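Enoyl-acyl carrier protein reductase (Uncultured bacterium, PDB 6KIA) probably reduces the enoyl double bond of acyl carrier protein-linked fatty acyl chains with NADH as hydride donor, and is linked to triclosan resistance. Local coordinates at residues Lys111-Asp116 with Ser195-Leu200; Arg177-Arg182 with Asp297-Val302; Glu184-Ser189 with Met366-Glu371; Asp353-Phe358 with Ala370-Ile375. One frame throughout, in Å; residues are numbered along the deposited sequence.

Contact 1 of 4, residues Lys111-Asp116 with Ser195-Leu200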
loop_
_atom_site.group_PDB
_atom_site.type_symbol
_atom_site.label_atom_id
_atom_site.label_comp_id
_atom_site.label_asym_id
_atom_site.label_seq_id
_atom_site.Cartn_x
_atom_site.Cartn_y
_atom_site.Cartn_z
ATOM N N LYS A 111 -30.381 7.452 -3.440
ATOM C CA LYS A 111 -31.486 6.517 -3.657
ATOM C C LYS A 111 -31.304 5.592 -4.865
ATOM O O LYS A 111 -31.850 4.486 -4.882
ATOM C CB LYS A 111 -32.823 7.258 -3.772
ATOM C CG LYS A 111 -33.586 7.287 -2.450
ATOM C CD LYS A 111 -34.775 8.234 -2.455
ATOM C CE LYS A 111 -35.749 7.874 -1.328
ATOM N NZ LYS A 111 -35.154 7.979 0.035
ATOM N N SER A 112 -30.580 6.036 -5.888
ATOM C CA SER A 112 -30.615 5.317 -7.161
ATOM C C SER A 112 -29.401 4.420 -7.395
ATOM O O SER A 112 -29.471 3.491 -8.196
ATOM C CB SER A 112 -30.755 6.298 -8.330
ATOM O OG SER A 112 -29.535 6.933 -8.655
ATOM N N TRP A 113 -28.297 4.682 -6.700
ATOM C CA TRP A 113 -27.018 4.094 -7.104
ATOM C C TRP A 113 -26.969 2.560 -7.057
ATOM O O TRP A 113 -26.284 1.953 -7.878
ATOM C CB TRP A 113 -25.871 4.659 -6.254
ATOM C CG TRP A 113 -25.864 4.208 -4.833
ATOM C CD1 TRP A 113 -26.446 4.836 -3.774
ATOM C CD2 TRP A 113 -25.225 3.037 -4.305
ATOM N NE1 TRP A 113 -26.224 4.120 -2.621
ATOM C CE2 TRP A 113 -25.472 3.013 -2.919
ATOM C CE3 TRP A 113 -24.462 2.003 -4.871
ATOM C CZ2 TRP A 113 -24.992 2.002 -2.093
ATOM C CZ3 TRP A 113 -24.001 0.999 -4.053
ATOM C CH2 TRP A 113 -24.254 1.007 -2.674
ATOM N N GLN A 114 -27.694 1.924 -6.138
ATOM C CA GLN A 114 -27.584 0.466 -6.003
ATOM C C GLN A 114 -28.226 -0.238 -7.189
ATOM O O GLN A 114 -27.853 -1.367 -7.535
ATOM C CB GLN A 114 -28.245 -0.042 -4.720
ATOM C CG GLN A 114 -27.420 0.113 -3.477
ATOM C CD GLN A 114 -27.846 -0.826 -2.363
ATOM O OE1 GLN A 114 -27.879 -2.043 -2.534
ATOM N NE2 GLN A 114 -28.190 -0.256 -1.214
ATOM N N ASP A 115 -29.165 0.449 -7.820
ATOM C CA ASP A 115 -29.913 -0.141 -8.909
ATOM C C ASP A 115 -29.507 0.423 -10.268
ATOM O O ASP A 115 -29.906 -0.121 -11.302
ATOM C CB ASP A 115 -31.404 0.095 -8.672
ATOM C CG ASP A 115 -31.951 -0.738 -7.527
ATOM O OD1 ASP A 115 -31.514 -1.895 -7.356
ATOM O OD2 ASP A 115 -32.817 -0.225 -6.789
ATOM N N ASP A 116 -28.725 1.507 -10.274
ATOM C CA ASP A 116 -28.276 2.110 -11.542
ATOM C C ASP A 116 -27.369 1.167 -12.318
ATOM O O ASP A 116 -26.510 0.495 -11.746
ATOM C CB ASP A 116 -27.558 3.443 -11.302
ATOM C CG ASP A 116 -28.519 4.607 -11.071
ATOM O OD1 ASP A 116 -29.704 4.522 -11.465
ATOM O OD2 ASP A 116 -28.081 5.623 -10.488
ATOM N N SER A 195 -23.291 -3.745 -6.949
ATOM C CA SER A 195 -23.805 -2.711 -7.838
ATOM C C SER A 195 -22.884 -2.510 -9.055
ATOM O O SER A 195 -21.714 -2.895 -9.017
ATOM C CB SER A 195 -23.967 -1.391 -7.085
ATOM O OG SER A 195 -22.691 -0.852 -6.750
ATOM N N ASP A 196 -23.406 -1.913 -10.123
ATOM C CA ASP A 196 -22.559 -1.597 -11.275
ATOM C C ASP A 196 -21.485 -0.588 -10.875
ATOM O O ASP A 196 -20.350 -0.673 -11.345
ATOM C CB ASP A 196 -23.383 -1.080 -12.456
ATOM C CG ASP A 196 -23.926 -2.200 -13.320
ATOM O OD1 ASP A 196 -23.920 -3.365 -12.866
ATOM O OD2 ASP A 196 -24.335 -1.912 -14.464
ATOM N N LEU A 197 -21.836 0.347 -9.991
ATOM C CA LEU A 197 -20.833 1.272 -9.435
ATOM C C LEU A 197 -19.622 0.524 -8.848
ATOM O O LEU A 197 -18.465 0.833 -9.177
ATOM C CB LEU A 197 -21.455 2.151 -8.352
ATOM C CG LEU A 197 -20.489 3.090 -7.632
ATOM C CD1 LEU A 197 -19.964 4.119 -8.602
ATOM C CD2 LEU A 197 -21.175 3.746 -6.405
ATOM N N GLY A 198 -19.896 -0.464 -7.997
ATOM C CA GLY A 198 -18.852 -1.256 -7.356
ATOM C C GLY A 198 -18.044 -2.026 -8.386
ATOM O O GLY A 198 -16.819 -2.095 -8.302
ATOM N N LYS A 199 -18.729 -2.591 -9.377
ATOM C CA LYS A 199 -18.061 -3.346 -10.435
ATOM C C LYS A 199 -17.078 -2.467 -11.205
ATOM O O LYS A 199 -15.950 -2.888 -11.506
ATOM C CB LYS A 199 -19.109 -3.973 -11.372
ATOM C CG LYS A 199 -19.827 -5.123 -10.696
ATOM C CD LYS A 199 -20.990 -5.706 -11.517
ATOM C CE LYS A 199 -21.696 -6.788 -10.691
ATOM N NZ LYS A 199 -22.901 -7.409 -11.356
ATOM N N LEU A 200 -17.493 -1.239 -11.486
ATOM C CA LEU A 200 -16.632 -0.274 -12.165
ATOM C C LEU A 200 -15.402 0.059 -11.316
ATOM O O LEU A 200 -14.255 0.047 -11.808
ATOM C CB LEU A 200 -17.416 1.005 -12.473
ATOM C CG LEU A 200 -16.588 2.153 -13.029
ATOM C CD1 LEU A 200 -15.919 1.716 -14.334
ATOM C CD2 LEU A 200 -17.468 3.367 -13.255
HETATM O O HOH W 1 -24.637 1.163 -9.752
HETATM O O HOH W 2 -26.350 -1.560 -10.025
#
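Trp113 and Ser195 meet where the loop 111-116 lies against the N-cap of helix 196-219. The serine hydroxyl sits at the edge of the indole, close to its plane, with OG 3.5 Å from Trp113 CZ3. Leu197, two residues beyond the cap, brings CD2 to 4.0 Å from Trp113 CE3, and the two side chains cross at about a right angle. A broad indole suits this place because it reaches both residues and continues onto Ile174 of helix 169-180.

No direct hydrogen bond joins the segments; two waters do the work. One bridges Trp113 O and Asp116 O and accepts from Leu197 N, while the other bridges Gln114 O and Asp116 O and accepts from Asp196 N, 3.0 Å away. First-turn amides of a helix lack carbonyl partners within it, and here water links them to the loop.

Further out, Ser112 OG bonds to Asp116 OD2 across the turn at 2.7 Å, and Asp196 OD2 accepts from Leu118 N. Ser195 OG bonds to Leu192 O of the preceding helix; with chi1 at 69° it also turns back over the helix it caps and accepts from Gly198 N at 3.1 Å, with an N-H...O angle of 161°.

Contact 2 of 4, residues Arg177-Arg182 with Asp297-Val302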
loop_
_atom_site.group_PDB
_atom_site.type_symbol
_atom_site.label_atom_id
_atom_site.label_comp_id
_atom_site.label_asym_id
_atom_site.label_seq_id
_atom_site.Cartn_x
_atom_site.Cartn_y
_atom_site.Cartn_z
ATOM N N ARG A 177 -20.653 5.284 4.795
ATOM C CA ARG A 177 -21.525 4.261 5.366
ATOM C C ARG A 177 -20.829 2.895 5.436
ATOM O O ARG A 177 -20.943 2.170 6.426
ATOM C CB ARG A 177 -22.819 4.156 4.555
ATOM C CG ARG A 177 -23.808 5.274 4.864
ATOM C CD ARG A 177 -25.187 4.982 4.299
ATOM N NE ARG A 177 -25.778 3.778 4.885
ATOM C CZ ARG A 177 -26.903 3.218 4.456
ATOM N NH1 ARG A 177 -27.560 3.761 3.440
ATOM N NH2 ARG A 177 -27.372 2.121 5.040
ATOM N N ILE A 178 -20.095 2.542 4.388
ATOM C CA ILE A 178 -19.448 1.231 4.353
ATOM C C ILE A 178 -18.303 1.119 5.362
ATOM O O ILE A 178 -18.146 0.093 6.033
ATOM C CB ILE A 178 -18.913 0.909 2.955
ATOM C CG1 ILE A 178 -20.081 0.732 1.985
ATOM C CG2 ILE A 178 -18.076 -0.373 2.984
ATOM C CD1 ILE A 178 -19.654 0.574 0.566
ATOM N N TYR A 179 -17.534 2.189 5.504
ATOM C CA TYR A 179 -16.320 2.117 6.301
ATOM C C TYR A 179 -16.555 2.572 7.734
ATOM O O TYR A 179 -15.842 2.106 8.640
ATOM C CB TYR A 179 -15.212 2.965 5.662
ATOM C CG TYR A 179 -14.764 2.450 4.314
ATOM C CD1 TYR A 179 -14.566 1.088 4.102
ATOM C CD2 TYR A 179 -14.561 3.318 3.245
ATOM C CE1 TYR A 179 -14.163 0.603 2.867
ATOM C CE2 TYR A 179 -14.161 2.842 2.002
ATOM C CZ TYR A 179 -13.966 1.483 1.823
ATOM O OH TYR A 179 -13.568 0.996 0.597
ATOM N N LYS A 180 -17.565 3.425 7.953
ATOM C CA LYS A 180 -17.805 3.977 9.302
ATOM C C LYS A 180 -19.205 3.729 9.877
ATOM O O LYS A 180 -19.453 4.032 11.045
ATOM C CB LYS A 180 -17.554 5.493 9.305
ATOM C CG LYS A 180 -16.193 5.921 8.781
ATOM C CD LYS A 180 -16.096 7.446 8.700
ATOM C CE LYS A 180 -14.659 7.914 8.506
ATOM N NZ LYS A 180 -14.029 7.381 7.254
ATOM N N GLY A 181 -20.107 3.158 9.084
ATOM C CA GLY A 181 -21.505 3.055 9.476
ATOM C C GLY A 181 -21.826 1.966 10.473
ATOM O O GLY A 181 -21.380 0.824 10.336
ATOM N N ARG A 182 -22.579 2.339 11.499
ATOM C CA ARG A 182 -23.071 1.407 12.501
ATOM C C ARG A 182 -24.588 1.505 12.613
ATOM O O ARG A 182 -25.178 2.506 12.220
ATOM C CB ARG A 182 -22.440 1.723 13.849
ATOM C CG ARG A 182 -21.038 1.204 14.016
ATOM C CD ARG A 182 -20.586 1.416 15.451
ATOM N NE ARG A 182 -20.310 2.826 15.693
ATOM C CZ ARG A 182 -19.877 3.324 16.847
ATOM N NH1 ARG A 182 -19.646 4.624 16.955
ATOM N NH2 ARG A 182 -19.676 2.525 17.889
ATOM N N ASP A 297 -6.093 5.873 5.762
ATOM C CA ASP A 297 -6.719 6.678 6.825
ATOM C C ASP A 297 -8.229 6.514 6.928
ATOM O O ASP A 297 -8.792 6.635 8.013
ATOM C CB ASP A 297 -6.422 8.169 6.648
ATOM C CG ASP A 297 -5.136 8.599 7.337
ATOM O OD1 ASP A 297 -4.555 7.805 8.112
ATOM O OD2 ASP A 297 -4.715 9.754 7.115
ATOM N N ILE A 298 -8.881 6.279 5.800
ATOM C CA ILE A 298 -10.331 6.172 5.777
ATOM C C ILE A 298 -10.829 4.850 6.351
ATOM O O ILE A 298 -11.972 4.761 6.805
ATOM C CB ILE A 298 -10.883 6.323 4.351
ATOM C CG1 ILE A 298 -10.300 5.246 3.436
ATOM C CG2 ILE A 298 -10.582 7.706 3.807
ATOM C CD1 ILE A 298 -10.939 5.195 2.071
ATOM N N PHE A 299 -9.980 3.827 6.318
ATOM C CA PHE A 299 -10.355 2.509 6.812
ATOM C C PHE A 299 -10.346 2.527 8.333
ATOM O O PHE A 299 -9.431 2.016 8.933
ATOM C CB PHE A 299 -9.396 1.424 6.293
ATOM C CG PHE A 299 -9.277 1.369 4.796
ATOM C CD1 PHE A 299 -10.369 1.622 3.984
ATOM C CD2 PHE A 299 -8.064 1.039 4.202
ATOM C CE1 PHE A 299 -10.251 1.568 2.603
ATOM C CE2 PHE A 299 -7.939 0.977 2.825
ATOM C CZ PHE A 299 -9.032 1.243 2.027
ATOM N N VAL A 300 -11.361 3.117 8.958
ATOM C CA VAL A 300 -11.437 3.148 10.421
ATOM C C VAL A 300 -11.407 1.730 10.992
ATOM O O VAL A 300 -12.243 0.882 10.635
ATOM C CB VAL A 300 -12.708 3.891 10.901
ATOM C CG1 VAL A 300 -12.881 3.786 12.418
ATOM C CG2 VAL A 300 -12.653 5.345 10.473
ATOM N N GLY A 301 -10.415 1.455 11.839
ATOM C CA GLY A 301 -10.273 0.138 12.421
ATOM C C GLY A 301 -9.078 -0.604 11.880
ATOM O O GLY A 301 -8.627 -1.543 12.505
ATOM N N VAL A 302 -8.569 -0.188 10.719
ATOM C CA VAL A 302 -7.391 -0.849 10.165
ATOM C C VAL A 302 -6.238 -0.816 11.184
ATOM O O VAL A 302 -5.459 -1.786 11.332
ATOM C CB VAL A 302 -6.974 -0.207 8.800
ATOM C CG1 VAL A 302 -6.416 1.210 8.968
ATOM C CG2 VAL A 302 -5.974 -1.126 8.038
HETATM O O HOH W 3 -13.695 0.717 8.362
#
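Tyr179 and Phe299 form a T-shaped pair between the last turn of helix 169-180 and the loop 297-302. The edge of Phe299 is directed at the face of Tyr179, with ring centroids 5.3 Å apart and planes at 71°. Both side chains have CG anti to the carbonyl carbon and run side by side in the same direction; their torsions nearly match, so the angle between the rings comes from differently oriented backbones. CE1 of Phe299 lies 3.8 Å from Tyr179 CZ. Ile298 adds its CD1 4.0 Å from Tyr179 CE2.

Lys180 has an extended chain until its end, where a chi4 of 60° turns NZ toward Ile298 O for a weak hydrogen bond of 3.4 Å. Its methylenes pass Val300 at about a right angle, CE lying 3.8 Å from CG2, so a long aliphatic chain with a charged end suits this solvent-facing margin. A water donates to both Tyr179 O and Val300 O.

Phe299 centres an inverse gamma turn, and its side chain is about 6 Å from the bound NADH; Tyr179 OH bonds to Thr261 OG1. The chemistry implies a mainly apolar, aromatic junction close to the cofactor, whose polar links end on backbone carbonyls, one reached weakly by Lys180 NZ and two joined by water.

Contact 3 of 4, residues Glu184-Ser189 with Met366-Glu371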
loop_
_atom_site.group_PDB
_atom_site.type_symbol
_atom_site.label_atom_id
_atom_site.label_comp_id
_atom_site.label_asym_id
_atom_site.label_seq_id
_atom_site.Cartn_x
_atom_site.Cartn_y
_atom_site.Cartn_z
ATOM N N GLU A 184 -28.304 1.522 11.924
ATOM C CA GLU A 184 -29.070 1.727 10.706
ATOM C C GLU A 184 -28.221 2.368 9.615
ATOM O O GLU A 184 -28.574 2.311 8.440
ATOM C CB GLU A 184 -30.297 2.592 10.989
ATOM C CG GLU A 184 -30.116 4.056 10.614
ATOM C CD GLU A 184 -31.144 4.951 11.272
ATOM O OE1 GLU A 184 -32.204 4.432 11.688
ATOM O OE2 GLU A 184 -30.899 6.174 11.362
ATOM N N ARG A 185 -27.092 2.962 10.003
ATOM C CA ARG A 185 -26.221 3.605 9.036
ATOM C C ARG A 185 -25.194 2.621 8.455
ATOM O O ARG A 185 -24.460 2.961 7.522
ATOM C CB ARG A 185 -25.526 4.815 9.665
ATOM C CG ARG A 185 -25.604 6.056 8.789
ATOM C CD ARG A 185 -27.029 6.591 8.738
ATOM N NE ARG A 185 -27.179 7.756 7.864
ATOM C CZ ARG A 185 -27.561 7.700 6.590
ATOM N NH1 ARG A 185 -27.672 8.816 5.881
ATOM N NH2 ARG A 185 -27.841 6.532 6.028
ATOM N N PHE A 186 -25.190 1.391 8.967
ATOM C CA PHE A 186 -24.333 0.349 8.420
ATOM C C PHE A 186 -24.729 0.051 6.978
ATOM O O PHE A 186 -25.902 -0.007 6.647
ATOM C CB PHE A 186 -24.422 -0.947 9.241
ATOM C CG PHE A 186 -23.746 -2.132 8.577
ATOM C CD1 PHE A 186 -22.367 -2.243 8.569
ATOM C CD2 PHE A 186 -24.492 -3.119 7.946
ATOM C CE1 PHE A 186 -21.733 -3.322 7.949
ATOM C CE2 PHE A 186 -23.865 -4.199 7.320
ATOM C CZ PHE A 186 -22.484 -4.296 7.322
ATOM N N LEU A 187 -23.736 -0.142 6.126
ATOM C CA LEU A 187 -23.957 -0.583 4.753
ATOM C C LEU A 187 -22.909 -1.639 4.431
ATOM O O LEU A 187 -21.724 -1.390 4.604
ATOM C CB LEU A 187 -23.852 0.590 3.783
ATOM C CG LEU A 187 -24.176 0.332 2.312
ATOM C CD1 LEU A 187 -25.576 -0.226 2.140
ATOM C CD2 LEU A 187 -24.007 1.631 1.540
ATOM N N SER A 188 -23.340 -2.816 3.987
ATOM C CA SER A 188 -22.389 -3.901 3.782
ATOM C C SER A 188 -21.545 -3.659 2.540
ATOM O O SER A 188 -22.007 -3.043 1.575
ATOM C CB SER A 188 -23.101 -5.251 3.677
ATOM O OG SER A 188 -23.501 -5.516 2.344
ATOM N N SER A 189 -20.315 -4.165 2.581
ATOM C CA SER A 189 -19.395 -4.103 1.450
ATOM C C SER A 189 -20.020 -4.725 0.198
ATOM O O SER A 189 -19.831 -4.236 -0.929
ATOM C CB SER A 189 -18.091 -4.812 1.800
ATOM O OG SER A 189 -18.347 -6.132 2.264
ATOM N N MET A 366 -13.276 -10.855 3.119
ATOM C CA MET A 366 -14.664 -11.167 3.455
ATOM C C MET A 366 -15.559 -9.923 3.436
ATOM O O MET A 366 -15.083 -8.802 3.604
ATOM C CB MET A 366 -14.717 -11.846 4.818
ATOM C CG MET A 366 -13.967 -13.182 4.848
ATOM S SD MET A 366 -13.833 -13.923 6.487
ATOM C CE MET A 366 -15.556 -14.323 6.804
ATOM N N PRO A 367 -16.869 -10.112 3.221
ATOM C CA PRO A 367 -17.799 -8.993 3.404
ATOM C C PRO A 367 -17.862 -8.547 4.871
ATOM O O PRO A 367 -17.681 -9.373 5.768
ATOM C CB PRO A 367 -19.153 -9.577 2.964
ATOM C CG PRO A 367 -18.808 -10.794 2.141
ATOM C CD PRO A 367 -17.528 -11.324 2.702
ATOM N N ASN A 368 -18.096 -7.264 5.128
ATOM C CA ASN A 368 -18.219 -6.844 6.510
ATOM C C ASN A 368 -19.651 -7.168 6.985
ATOM O O ASN A 368 -20.473 -7.650 6.205
ATOM C CB ASN A 368 -17.899 -5.361 6.665
ATOM C CG ASN A 368 -18.810 -4.485 5.853
ATOM O OD1 ASN A 368 -19.563 -4.965 5.007
ATOM N ND2 ASN A 368 -18.760 -3.185 6.111
ATOM N N THR A 369 -19.910 -6.952 8.268
ATOM C CA THR A 369 -21.229 -7.192 8.860
ATOM C C THR A 369 -21.517 -6.103 9.875
ATOM O O THR A 369 -20.613 -5.395 10.310
ATOM C CB THR A 369 -21.318 -8.547 9.592
ATOM O OG1 THR A 369 -20.413 -8.546 10.705
ATOM C CG2 THR A 369 -21.008 -9.710 8.664
ATOM N N ALA A 370 -22.774 -5.989 10.279
ATOM C CA ALA A 370 -23.144 -5.017 11.296
ATOM C C ALA A 370 -22.423 -5.271 12.626
ATOM O O ALA A 370 -22.021 -4.324 13.306
ATOM C CB ALA A 370 -24.672 -5.034 11.501
ATOM N N GLU A 371 -22.274 -6.543 13.004
ATOM C CA GLU A 371 -21.585 -6.916 14.245
ATOM C C GLU A 371 -20.108 -6.481 14.195
ATOM O O GLU A 371 -19.538 -5.949 15.186
ATOM C CB GLU A 371 -21.670 -8.426 14.487
ATOM C CG GLU A 371 -23.074 -8.962 14.726
ATOM C CD GLU A 371 -23.944 -8.965 13.472
ATOM O OE1 GLU A 371 -23.405 -9.152 12.356
ATOM O OE2 GLU A 371 -25.175 -8.779 13.608
#
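Phe186 faces Ala370 and Ser189 faces Pro367 across two backbone runs that travel in nearly opposite directions, 169° apart end to end; residues 186-188 are extended. The CA atoms of Ser189 and Pro367 come within 5.5 Å, yet the bonds across the gap pair backbone with side chain. Ser189 N donates to Asn368 OD1 at 2.7 Å, with an N-H...O angle of 165° and the donor tilted 27° from the carbonyl plane. In return Asn368 N donates to Ser189 OG at 3.1 Å. Asparagine and serine suit this reciprocal pair because each offers a backbone N-H together with a short side-chain acceptor. The first torsion of Asn368 places CG between the backbone N and the carbonyl carbon and leads the amide across to the serine.

Phe186 fills the other end. Its ring lies over the start of helix 370-385, with Ala370 N above one face, 3.4 Å from Phe186 CZ, and the backbone N of Ser188 over the opposite face. Ala370 CB makes a CH-pi contact, 4.3 Å from the ring centroid; the small methyl lets the ring settle close to the backbone.

Ser188 and Thr369 are both N-caps, with Ser188 OG accepting from Ala191 N and Thr369 OG1 from Leu372 N. The arrangement is thus a junction of two capped helix starts, with antiparallel lead-in segments tied by side-chain-to-backbone bonds.

Contact 4 of 4, residues Asp353-Phe358 with Ala370-Ile375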
loop_
_atom_site.group_PDB
_atom_site.type_symbol
_atom_site.label_atom_id
_atom_site.label_comp_id
_atom_site.label_asym_id
_atom_site.label_seq_id
_atom_site.Cartn_x
_atom_site.Cartn_y
_atom_site.Cartn_z
ATOM N N ASP A 353 -15.281 -14.002 19.459
ATOM C CA ASP A 353 -15.741 -14.900 18.398
ATOM C C ASP A 353 -16.008 -14.144 17.101
ATOM O O ASP A 353 -15.732 -14.659 16.008
ATOM C CB ASP A 353 -16.987 -15.679 18.828
ATOM C CG ASP A 353 -16.651 -16.867 19.725
ATOM O OD1 ASP A 353 -15.458 -17.230 19.826
ATOM O OD2 ASP A 353 -17.582 -17.445 20.322
ATOM N N VAL A 354 -16.560 -12.936 17.224
ATOM C CA VAL A 354 -16.832 -12.114 16.052
ATOM C C VAL A 354 -15.551 -11.881 15.227
ATOM O O VAL A 354 -15.530 -12.112 14.013
ATOM C CB VAL A 354 -17.436 -10.738 16.443
ATOM C CG1 VAL A 354 -17.520 -9.833 15.221
ATOM C CG2 VAL A 354 -18.817 -10.903 17.054
ATOM N N MET A 355 -14.465 -11.493 15.889
ATOM C CA MET A 355 -13.221 -11.216 15.170
ATOM C C MET A 355 -12.528 -12.500 14.748
ATOM O O MET A 355 -11.928 -12.563 13.662
ATOM C CB MET A 355 -12.288 -10.359 16.017
ATOM C CG MET A 355 -12.835 -8.945 16.286
ATOM S SD MET A 355 -13.588 -8.165 14.846
ATOM C CE MET A 355 -12.214 -8.190 13.671
ATOM N N LYS A 356 -12.660 -13.548 15.560
ATOM C CA LYS A 356 -12.041 -14.818 15.215
ATOM C C LYS A 356 -12.622 -15.356 13.914
ATOM O O LYS A 356 -11.905 -16.001 13.137
ATOM C CB LYS A 356 -12.254 -15.849 16.329
ATOM C CG LYS A 356 -11.532 -17.158 16.081
ATOM C CD LYS A 356 -12.003 -18.248 17.026
ATOM C CE LYS A 356 -11.032 -19.413 17.032
ATOM N NZ LYS A 356 -10.869 -19.984 15.668
ATOM N N GLY A 357 -13.886 -15.024 13.648
ATOM C CA GLY A 357 -14.553 -15.445 12.423
ATOM C C GLY A 357 -13.954 -14.869 11.142
ATOM O O GLY A 357 -14.097 -15.447 10.056
ATOM N N PHE A 358 -13.286 -13.725 11.257
ATOM C CA PHE A 358 -12.689 -13.093 10.070
ATOM C C PHE A 358 -11.241 -13.513 9.822
ATOM O O PHE A 358 -10.608 -13.002 8.908
ATOM C CB PHE A 358 -12.773 -11.563 10.184
ATOM C CG PHE A 358 -14.168 -11.043 10.108
ATOM C CD1 PHE A 358 -14.802 -10.913 8.881
ATOM C CD2 PHE A 358 -14.862 -10.719 11.266
ATOM C CE1 PHE A 358 -16.109 -10.458 8.811
ATOM C CE2 PHE A 358 -16.164 -10.260 11.210
ATOM C CZ PHE A 358 -16.790 -10.124 9.983
ATOM N N ALA A 370 -22.774 -5.989 10.279
ATOM C CA ALA A 370 -23.144 -5.017 11.296
ATOM C C ALA A 370 -22.423 -5.271 12.626
ATOM O O ALA A 370 -22.021 -4.324 13.306
ATOM C CB ALA A 370 -24.672 -5.034 11.501
ATOM N N GLU A 371 -22.274 -6.543 13.004
ATOM C CA GLU A 371 -21.585 -6.916 14.245
ATOM C C GLU A 371 -20.108 -6.481 14.195
ATOM O O GLU A 371 -19.538 -5.949 15.186
ATOM C CB GLU A 371 -21.670 -8.426 14.487
ATOM C CG GLU A 371 -23.074 -8.962 14.726
ATOM C CD GLU A 371 -23.944 -8.965 13.472
ATOM O OE1 GLU A 371 -23.405 -9.152 12.356
ATOM O OE2 GLU A 371 -25.175 -8.779 13.608
ATOM N N LEU A 372 -19.502 -6.727 13.037
ATOM C CA LEU A 372 -18.109 -6.342 12.820
ATOM C C LEU A 372 -17.986 -4.835 12.969
ATOM O O LEU A 372 -17.104 -4.347 13.673
ATOM C CB LEU A 372 -17.611 -6.769 11.438
ATOM C CG LEU A 372 -16.212 -6.235 11.110
ATOM C CD1 LEU A 372 -15.159 -6.785 12.108
ATOM C CD2 LEU A 372 -15.845 -6.512 9.661
ATOM N N ALA A 373 -18.871 -4.107 12.296
ATOM C CA ALA A 373 -18.882 -2.644 12.353
ATOM C C ALA A 373 -18.985 -2.123 13.765
ATOM O O ALA A 373 -18.249 -1.212 14.160
ATOM C CB ALA A 373 -20.032 -2.089 11.503
ATOM N N ASP A 374 -19.877 -2.715 14.548
ATOM C CA ASP A 374 -20.071 -2.237 15.903
ATOM C C ASP A 374 -18.802 -2.424 16.719
ATOM O O ASP A 374 -18.346 -1.491 17.388
ATOM C CB ASP A 374 -21.237 -2.963 16.581
ATOM C CG ASP A 374 -22.573 -2.283 16.319
ATOM O OD1 ASP A 374 -22.782 -1.147 16.794
ATOM O OD2 ASP A 374 -23.424 -2.900 15.649
ATOM N N ILE A 375 -18.230 -3.628 16.679
ATOM C CA ILE A 375 -17.078 -3.872 17.536
ATOM C C ILE A 375 -15.801 -3.159 17.035
ATOM O O ILE A 375 -14.994 -2.664 17.840
ATOM C CB ILE A 375 -16.817 -5.392 17.714
ATOM C CG1 ILE A 375 -15.812 -5.640 18.835
ATOM C CG2 ILE A 375 -16.402 -6.059 16.406
ATOM C CD1 ILE A 375 -15.545 -7.104 19.100
#
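Leu372 projects from helix 370-385 into the groove between Met355 and Phe358, and each of its carbons from CB outward has a neighbour there. CB lies 3.7 Å from Phe358 CZ. With CG anti to the backbone N (chi1 173°), the chain stays close to the ring, CG lying 4.0 Å from Phe358 CE2. A chi2 of 62° then sets CD2 over the phenyl face and CD1 between ring and sulfur. CD2 stands 4.1 Å from the ring centroid and 25° off the normal, a CH-pi contact. CD1 is shared: it touches Phe358 CE2 at 3.7 Å and Met355 SD at 3.4 Å, with Met355 CE also beside it. A forked leucine suits this position, since one methyl lies over the ring face while the other reaches both the ring and the thioether.

Met355 reaches that methyl by bending at chi2 and chi3, which folds the flexible chain in toward the facing helix. Its sulfur also meets Ile375 CG2 at 3.8 Å. One turn along from Leu372, this same Ile375 methyl packs against Val354 CG1, 4.1 Å away, so beta-branched residues fill the margin of the contact.

No hydrogen bond crosses between the segments. Tyr349 of helix 339-351 adds to the apolar cluster by touching both Met355 and Ile375. This is apolar packing of a one-turn helix, 353-356, and the residue that follows it closely, Phe358, against the first turns of helix 370-385, the two helices being linked by an irregular connection.

Contact 1 is the most buried of the four and contact 2 the most superficial, though contact 2 lies nearest the chain centre and about 6 Å from the cofactor at Phe299; contacts 3 and 4 are partly buried. Contacts 3 and 4 share Ala370 and Glu371 at the start of helix 370-385, but contact 3 mixes amide and hydroxyl bonds with phenyl packing, whereas contact 4 is apolar. Contact 2 joins contact 3 through Arg177, whose NE and NH2 probably donate to Arg185 O and Phe186 O, and meets contact 4 where Gly181 O touches Ala373 CB. Leu187 of contact 3 packs on Trp113 of contact 1, where water replaces direct bonds. Contacts 1 and 4 do not touch.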